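Local structure of gluconate kinase (Lactobacillus acidophilus, 3LL3) at residues A[329-339]-A[471-482]. The protein is an FGGY-family sugar kinase that binds ATP and d-xylulose and probably phosphorylates a sugar or sugar acid such as gluconate. Numbering follows the deposited sequence.
Sequences AGSRNLIFLPY and YQKLFPLYCEIR
Strand 335-337, half of a two-stranded antiparallel sheet with strand 354-359, packs on the C-terminal helix 465-485 of this FGGY kinase, with Ile-335 set among Leu-474, Leu-477, Tyr-478 and Ile-481. The strand and helix axes cross at -51° with a closest approach of 8.8 Å, a separation filled by side chains, and no hydrogen bond joins the two segments directly. Ile-335 sets CG1 beside its backbone N (chi1 -67°), and the bend at chi2 then turns CD1 onto the helix, 3.8 Å from Tyr-478 CA and close to Leu-474 CD1, while CG2 lies near Tyr-478 CD1 and Ile-481 CB. Leu-337 straddles the next turn: its CD2 sits over one face of the Tyr-478 ring, 4.0 Å from the centroid and 22° off the normal, a CH-pi contact, and its CD1 rests 3.7 Å from Arg-482 CA. The same ring receives Phe-336 O at its edge, and Pro-338 CD reaches Tyr-478 OH at 3.4 Å. One water lies in the planes of both tyrosine rings, 2.7 Å from Tyr-339 OH and 2.8 Å from Tyr-478 OH, bridging the two hydroxyls. At the other end, Leu-474 CD2 lies 3.6 Å from Gly-330 CA, where a CB would be jammed against the carbonyl O of Ala-329, so that the backbone conformation by itself calls for glycine. Glu-374 of helix 365-388 accepts hydrogen bonds from Gly-330 N and Tyr-471 OH, tying the turn and the helix to a shared carboxylate, and the carbonyl O of Phe-492 of the second subunit accepts one from Asn-333 ND2, while that residue also packs on Leu-477 and Ile-481. The segments hold to each other mainly by apolar packing, with a water bridging two hydroxyls, and the carboxylate and the dimer partner supply polar anchoring from outside.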
ATOM      1  N   ALA A 329      -4.351   3.980 -18.146  1.00 28.61           N
ATOM      2  CA  ALA A 329      -3.158   3.161 -18.111  1.00 27.70           C
ATOM      3  C   ALA A 329      -2.161   3.771 -17.132  1.00 27.10           C
ATOM      4  O   ALA A 329      -1.809   4.946 -17.240  1.00 26.86           O
ATOM      5  CB  ALA A 329      -2.547   3.080 -19.515  1.00 30.15           C
ATOM      6  N   GLY A 330      -1.710   2.968 -16.172  1.00 26.24           N
ATOM      7  CA  GLY A 330      -0.728   3.418 -15.205  1.00 25.25           C
ATOM      8  C   GLY A 330      -1.385   3.750 -13.879  1.00 24.63           C
ATOM      9  O   GLY A 330      -0.698   4.026 -12.898  1.00 25.38           O
ATOM     10  N   SER A 331      -2.715   3.730 -13.860  1.00 22.80           N
ATOM     11  CA  SER A 331      -3.508   3.965 -12.650  1.00 25.99           C
ATOM     12  C   SER A 331      -3.123   5.248 -11.894  1.00 27.69           C
ATOM     13  O   SER A 331      -3.141   5.282 -10.656  1.00 26.70           O
ATOM     14  CB  SER A 331      -3.422   2.760 -11.702  1.00 24.49           C
ATOM     15  OG  SER A 331      -3.792   1.540 -12.341  1.00 26.36           O
ATOM     16  N   ARG A 332      -2.772   6.286 -12.639  1.00 25.02           N
ATOM     17  CA  ARG A 332      -2.309   7.543 -12.051  1.00 27.44           C
ATOM     18  C   ARG A 332      -1.139   7.317 -11.103  1.00 29.07           C
ATOM     19  O   ARG A 332      -1.042   7.946 -10.040  1.00 27.36           O
ATOM     20  CB  ARG A 332      -3.452   8.250 -11.326  1.00 28.03           C
ATOM     21  CG  ARG A 332      -4.693   8.445 -12.188  1.00 29.14           C
ATOM     22  CD  ARG A 332      -5.710   9.330 -11.480  1.00 30.60           C
ATOM     23  NE  ARG A 332      -6.998   9.270 -12.152  1.00 31.83           N
ATOM     24  CZ  ARG A 332      -7.352  10.094 -13.132  1.00 37.43           C
ATOM     25  NH1 ARG A 332      -6.511  11.048 -13.531  1.00 38.35           N
ATOM     26  NH2 ARG A 332      -8.541   9.973 -13.705  1.00 39.04           N
ATOM     27  N   ASN A 333      -0.248   6.413 -11.498  1.00 27.18           N
ATOM     28  CA  ASN A 333       0.973   6.172 -10.762  1.00 26.94           C
ATOM     29  C   ASN A 333       0.769   5.423  -9.457  1.00 28.03           C
ATOM     30  O   ASN A 333       1.646   5.433  -8.596  1.00 30.83           O
ATOM     31  CB  ASN A 333       1.704   7.489 -10.490  1.00 31.17           C
ATOM     32  CG  ASN A 333       2.535   7.944 -11.665  1.00 38.92           C
ATOM     33  OD1 ASN A 333       2.718   7.208 -12.648  1.00 35.31           O
ATOM     34  ND2 ASN A 333       3.051   9.167 -11.576  1.00 39.95           N
ATOM     35  N   LEU A 334      -0.370   4.770  -9.296  1.00 26.34           N
ATOM     36  CA  LEU A 334      -0.545   3.939  -8.121  1.00 25.33           C
ATOM     37  C   LEU A 334       0.217   2.619  -8.321  1.00 26.06           C
ATOM     38  O   LEU A 334       0.052   1.957  -9.335  1.00 23.77           O
ATOM     39  CB  LEU A 334      -2.028   3.699  -7.852  1.00 24.32           C
ATOM     40  CG  LEU A 334      -2.337   2.780  -6.668  1.00 26.18           C
ATOM     41  CD1 LEU A 334      -1.769   3.367  -5.367  1.00 25.25           C
ATOM     42  CD2 LEU A 334      -3.827   2.545  -6.566  1.00 23.46           C
ATOM     43  N   ILE A 335       1.062   2.255  -7.359  1.00 24.24           N
ATOM     44  CA  ILE A 335       1.797   0.995  -7.408  1.00 22.83           C
ATOM     45  C   ILE A 335       1.164  -0.075  -6.507  1.00 24.85           C
ATOM     46  O   ILE A 335       0.855   0.185  -5.335  1.00 22.19           O
ATOM     47  CB  ILE A 335       3.264   1.175  -6.986  1.00 24.16           C
ATOM     48  CG1 ILE A 335       4.012   2.025  -8.016  1.00 24.99           C
ATOM     49  CG2 ILE A 335       3.945  -0.206  -6.800  1.00 22.45           C
ATOM     50  CD1 ILE A 335       3.869   1.521  -9.442  1.00 24.18           C
ATOM     51  N   PHE A 336       0.979  -1.271  -7.063  1.00 22.03           N
ATOM     52  CA  PHE A 336       0.538  -2.426  -6.297  1.00 19.95           C
ATOM     53  C   PHE A 336       1.614  -3.498  -6.355  1.00 23.83           C
ATOM     54  O   PHE A 336       1.852  -4.077  -7.424  1.00 19.39           O
ATOM     55  CB  PHE A 336      -0.777  -2.990  -6.838  1.00 19.61           C
ATOM     56  CG  PHE A 336      -1.283  -4.195  -6.077  1.00 19.43           C
ATOM     57  CD1 PHE A 336      -1.801  -4.066  -4.791  1.00 20.59           C
ATOM     58  CD2 PHE A 336      -1.255  -5.457  -6.648  1.00 20.18           C
ATOM     59  CE1 PHE A 336      -2.279  -5.179  -4.092  1.00 19.33           C
ATOM     60  CE2 PHE A 336      -1.723  -6.565  -5.962  1.00 20.09           C
ATOM     61  CZ  PHE A 336      -2.230  -6.436  -4.687  1.00 22.15           C
ATOM     62  N   LEU A 337       2.275  -3.749  -5.227  1.00 18.66           N
ATOM     63  CA  LEU A 337       3.180  -4.901  -5.144  1.00 21.16           C
ATOM     64  C   LEU A 337       2.322  -6.121  -4.790  1.00 21.93           C
ATOM     65  O   LEU A 337       1.673  -6.143  -3.751  1.00 20.45           O
ATOM     66  CB  LEU A 337       4.290  -4.676  -4.107  1.00 18.49           C
ATOM     67  CG  LEU A 337       5.185  -3.435  -4.263  1.00 23.10           C
ATOM     68  CD1 LEU A 337       6.239  -3.338  -3.141  1.00 21.28           C
ATOM     69  CD2 LEU A 337       5.865  -3.441  -5.622  1.00 21.89           C
ATOM     70  N   PRO A 338       2.301  -7.136  -5.670  1.00 21.89           N
ATOM     71  CA  PRO A 338       1.301  -8.214  -5.574  1.00 21.49           C
ATOM     72  C   PRO A 338       1.651  -9.359  -4.623  1.00 21.12           C
ATOM     73  O   PRO A 338       0.978 -10.390  -4.665  1.00 22.39           O
ATOM     74  CB  PRO A 338       1.246  -8.778  -6.997  1.00 22.53           C
ATOM     75  CG  PRO A 338       2.518  -8.359  -7.652  1.00 22.53           C
ATOM     76  CD  PRO A 338       3.177  -7.276  -6.844  1.00 21.74           C
ATOM     77  N   TYR A 339       2.653  -9.190  -3.771  1.00 21.87           N
ATOM     78  CA  TYR A 339       3.181 -10.338  -3.034  1.00 23.69           C
ATOM     79  C   TYR A 339       2.320 -10.840  -1.880  1.00 24.57           C
ATOM     80  O   TYR A 339       2.831 -11.038  -0.782  1.00 23.82           O
ATOM     81  CB  TYR A 339       4.562 -10.021  -2.503  1.00 23.64           C
ATOM     82  CG  TYR A 339       5.444  -9.270  -3.461  1.00 22.27           C
ATOM     83  CD1 TYR A 339       5.680  -9.736  -4.747  1.00 20.64           C
ATOM     84  CD2 TYR A 339       6.102  -8.129  -3.050  1.00 21.42           C
ATOM     85  CE1 TYR A 339       6.536  -9.047  -5.605  1.00 22.39           C
ATOM     86  CE2 TYR A 339       6.927  -7.433  -3.892  1.00 23.34           C
ATOM     87  CZ  TYR A 339       7.151  -7.895  -5.165  1.00 23.96           C
ATOM     88  OH  TYR A 339       8.002  -7.170  -5.970  1.00 22.83           O
ATOM     89  N   TYR A 471       3.974   2.625 -19.652  1.00 26.55           N
ATOM     90  CA  TYR A 471       4.408   1.548 -18.784  1.00 28.95           C
ATOM     91  C   TYR A 471       5.917   1.509 -18.656  1.00 28.20           C
ATOM     92  O   TYR A 471       6.451   1.157 -17.615  1.00 27.30           O
ATOM     93  CB  TYR A 471       3.833   0.204 -19.252  1.00 27.25           C
ATOM     94  CG  TYR A 471       2.362   0.117 -18.935  1.00 26.53           C
ATOM     95  CD1 TYR A 471       1.917   0.198 -17.615  1.00 26.65           C
ATOM     96  CD2 TYR A 471       1.418   0.010 -19.944  1.00 27.76           C
ATOM     97  CE1 TYR A 471       0.572   0.147 -17.313  1.00 27.66           C
ATOM     98  CE2 TYR A 471       0.072  -0.032 -19.655  1.00 27.94           C
ATOM     99  CZ  TYR A 471      -0.346   0.033 -18.343  1.00 28.73           C
ATOM    100  OH  TYR A 471      -1.689  -0.013 -18.073  1.00 27.88           O
ATOM    101  N   GLN A 472       6.604   1.883 -19.723  1.00 29.62           N
ATOM    102  CA  GLN A 472       8.059   1.898 -19.707  1.00 32.57           C
ATOM    103  C   GLN A 472       8.575   2.932 -18.716  1.00 30.64           C
ATOM    104  O   GLN A 472       9.626   2.744 -18.086  1.00 32.75           O
ATOM    105  CB  GLN A 472       8.590   2.183 -21.109  1.00 34.18           C
ATOM    106  CG  GLN A 472      10.054   1.885 -21.298  1.00 40.67           C
ATOM    107  CD  GLN A 472      10.396   1.599 -22.756  1.00 49.09           C
ATOM    108  OE1 GLN A 472       9.511   1.312 -23.574  1.00 51.30           O
ATOM    109  NE2 GLN A 472      11.684   1.672 -23.087  1.00 54.95           N
ATOM    110  N   LYS A 473       7.836   4.031 -18.577  1.00 29.63           N
ATOM    111  CA  LYS A 473       8.199   5.046 -17.615  1.00 29.91           C
ATOM    112  C   LYS A 473       7.765   4.652 -16.201  1.00 32.35           C
ATOM    113  O   LYS A 473       8.423   5.000 -15.220  1.00 32.66           O
ATOM    114  CB  LYS A 473       7.636   6.421 -18.018  1.00 34.54           C
ATOM    115  CG  LYS A 473       7.819   7.476 -16.941  1.00 41.91           C
ATOM    116  CD  LYS A 473       7.511   8.893 -17.434  1.00 50.82           C
ATOM    117  CE  LYS A 473       8.067   9.943 -16.471  1.00 54.62           C
ATOM    118  NZ  LYS A 473       8.020  11.305 -17.063  1.00 59.28           N
ATOM    119  N   LEU A 474       6.678   3.898 -16.096  1.00 30.52           N
ATOM    120  CA  LEU A 474       6.139   3.539 -14.784  1.00 28.61           C
ATOM    121  C   LEU A 474       6.828   2.333 -14.125  1.00 29.78           C
ATOM    122  O   LEU A 474       6.870   2.242 -12.895  1.00 26.89           O
ATOM    123  CB  LEU A 474       4.632   3.307 -14.868  1.00 28.34           C
ATOM    124  CG  LEU A 474       3.944   2.890 -13.564  1.00 28.69           C
ATOM    125  CD1 LEU A 474       4.096   3.985 -12.491  1.00 26.94           C
ATOM    126  CD2 LEU A 474       2.471   2.584 -13.851  1.00 28.93           C
ATOM    127  N   PHE A 475       7.365   1.412 -14.928  1.00 27.16           N
ATOM    128  CA  PHE A 475       8.057   0.248 -14.370  1.00 27.64           C
ATOM    129  C   PHE A 475       9.216   0.591 -13.416  1.00 28.97           C
ATOM    130  O   PHE A 475       9.385  -0.062 -12.376  1.00 26.27           O
ATOM    131  CB  PHE A 475       8.524  -0.727 -15.478  1.00 27.80           C
ATOM    132  CG  PHE A 475       9.115  -2.017 -14.945  1.00 29.08           C
ATOM    133  CD1 PHE A 475       8.400  -2.817 -14.056  1.00 26.73           C
ATOM    134  CD2 PHE A 475      10.381  -2.434 -15.340  1.00 29.99           C
ATOM    135  CE1 PHE A 475       8.941  -4.011 -13.555  1.00 26.83           C
ATOM    136  CE2 PHE A 475      10.931  -3.616 -14.846  1.00 30.06           C
ATOM    137  CZ  PHE A 475      10.206  -4.408 -13.949  1.00 28.76           C
ATOM    138  N   PRO A 476      10.029   1.599 -13.764  1.00 28.84           N
ATOM    139  CA  PRO A 476      11.093   1.963 -12.820  1.00 28.82           C
ATOM    140  C   PRO A 476      10.539   2.396 -11.458  1.00 28.81           C
ATOM    141  O   PRO A 476      11.170   2.130 -10.448  1.00 30.23           O
ATOM    142  CB  PRO A 476      11.781   3.149 -13.515  1.00 28.33           C
ATOM    143  CG  PRO A 476      11.590   2.858 -14.986  1.00 30.21           C
ATOM    144  CD  PRO A 476      10.184   2.280 -15.066  1.00 29.62           C
ATOM    145  N   LEU A 477       9.393   3.064 -11.430  1.00 27.46           N
ATOM    146  CA  LEU A 477       8.785   3.449 -10.157  1.00 26.46           C
ATOM    147  C   LEU A 477       8.322   2.203  -9.388  1.00 27.58           C
ATOM    148  O   LEU A 477       8.480   2.127  -8.175  1.00 27.28           O
ATOM    149  CB  LEU A 477       7.609   4.401 -10.381  1.00 27.20           C
ATOM    150  CG  LEU A 477       6.788   4.805  -9.152  1.00 28.82           C
ATOM    151  CD1 LEU A 477       7.661   5.453  -8.098  1.00 29.83           C
ATOM    152  CD2 LEU A 477       5.650   5.735  -9.565  1.00 29.16           C
ATOM    153  N   TYR A 478       7.755   1.227 -10.100  1.00 26.26           N
ATOM    154  CA  TYR A 478       7.363  -0.040  -9.480  1.00 22.92           C
ATOM    155  C   TYR A 478       8.575  -0.671  -8.785  1.00 23.85           C
ATOM    156  O   TYR A 478       8.471  -1.142  -7.657  1.00 22.83           O
ATOM    157  CB  TYR A 478       6.808  -0.993 -10.541  1.00 23.28           C
ATOM    158  CG  TYR A 478       6.529  -2.410 -10.070  1.00 21.05           C
ATOM    159  CD1 TYR A 478       5.254  -2.793  -9.649  1.00 20.48           C
ATOM    160  CD2 TYR A 478       7.544  -3.359 -10.035  1.00 21.71           C
ATOM    161  CE1 TYR A 478       4.997  -4.097  -9.221  1.00 23.53           C
ATOM    162  CE2 TYR A 478       7.302  -4.656  -9.604  1.00 22.44           C
ATOM    163  CZ  TYR A 478       6.037  -5.023  -9.195  1.00 20.43           C
ATOM    164  OH  TYR A 478       5.840  -6.309  -8.765  1.00 21.22           O
ATOM    165  N   CYS A 479       9.718  -0.675  -9.466  1.00 23.95           N
ATOM    166  CA  CYS A 479      10.943  -1.247  -8.920  1.00 25.59           C
ATOM    167  C   CYS A 479      11.495  -0.430  -7.749  1.00 27.99           C
ATOM    168  O   CYS A 479      12.118  -0.983  -6.835  1.00 26.25           O
ATOM    169  CB  CYS A 479      12.002  -1.390 -10.011  1.00 27.77           C
ATOM    170  SG  CYS A 479      11.544  -2.582 -11.277  1.00 27.63           S
ATOM    171  N   GLU A 480      11.284   0.880  -7.791  1.00 27.57           N
ATOM    172  CA  GLU A 480      11.712   1.736  -6.688  1.00 31.56           C
ATOM    173  C   GLU A 480      10.945   1.381  -5.421  1.00 29.33           C
ATOM    174  O   GLU A 480      11.543   1.256  -4.359  1.00 28.26           O
ATOM    175  CB  GLU A 480      11.528   3.212  -7.025  1.00 33.98           C
ATOM    176  CG  GLU A 480      12.650   3.772  -7.881  1.00 42.20           C
ATOM    177  CD  GLU A 480      13.956   3.906  -7.115  1.00 49.62           C
ATOM    178  OE1 GLU A 480      13.914   4.432  -5.978  1.00 51.07           O
ATOM    179  OE2 GLU A 480      15.016   3.483  -7.646  1.00 51.96           O
ATOM    180  N   ILE A 481       9.629   1.202  -5.539  1.00 26.63           N
ATOM    181  CA  ILE A 481       8.790   0.904  -4.374  1.00 26.95           C
ATOM    182  C   ILE A 481       9.096  -0.501  -3.834  1.00 26.30           C
ATOM    183  O   ILE A 481       9.198  -0.721  -2.624  1.00 26.00           O
ATOM    184  CB  ILE A 481       7.288   1.044  -4.709  1.00 26.59           C
ATOM    185  CG1 ILE A 481       6.987   2.445  -5.256  1.00 27.28           C
ATOM    186  CG2 ILE A 481       6.427   0.732  -3.493  1.00 25.40           C
ATOM    187  CD1 ILE A 481       7.561   3.592  -4.438  1.00 28.15           C
ATOM    188  N   ARG A 482       9.275  -1.451  -4.739  1.00 24.14           N
ATOM    189  CA  ARG A 482       9.686  -2.797  -4.340  1.00 26.99           C
ATOM    190  C   ARG A 482      11.016  -2.771  -3.580  1.00 27.11           C
ATOM    191  O   ARG A 482      11.157  -3.398  -2.511  1.00 22.54           O
ATOM    192  CB  ARG A 482       9.743  -3.719  -5.562  1.00 23.66           C
ATOM    193  CG  ARG A 482      10.606  -4.932  -5.411  1.00 29.05           C
ATOM    194  CD  ARG A 482      11.940  -4.698  -6.106  1.00 30.65           C
ATOM    195  NE  ARG A 482      11.936  -5.311  -7.409  1.00 30.52           N
ATOM    196  CZ  ARG A 482      12.771  -5.014  -8.401  1.00 31.62           C
ATOM    197  NH1 ARG A 482      13.699  -4.078  -8.272  1.00 26.18           N
ATOM    198  NH2 ARG A 482      12.662  -5.669  -9.539  1.00 31.10           N
TER
HETATM  199  O   HOH W   1       8.179  -7.814  -8.544  1.00 25.65           O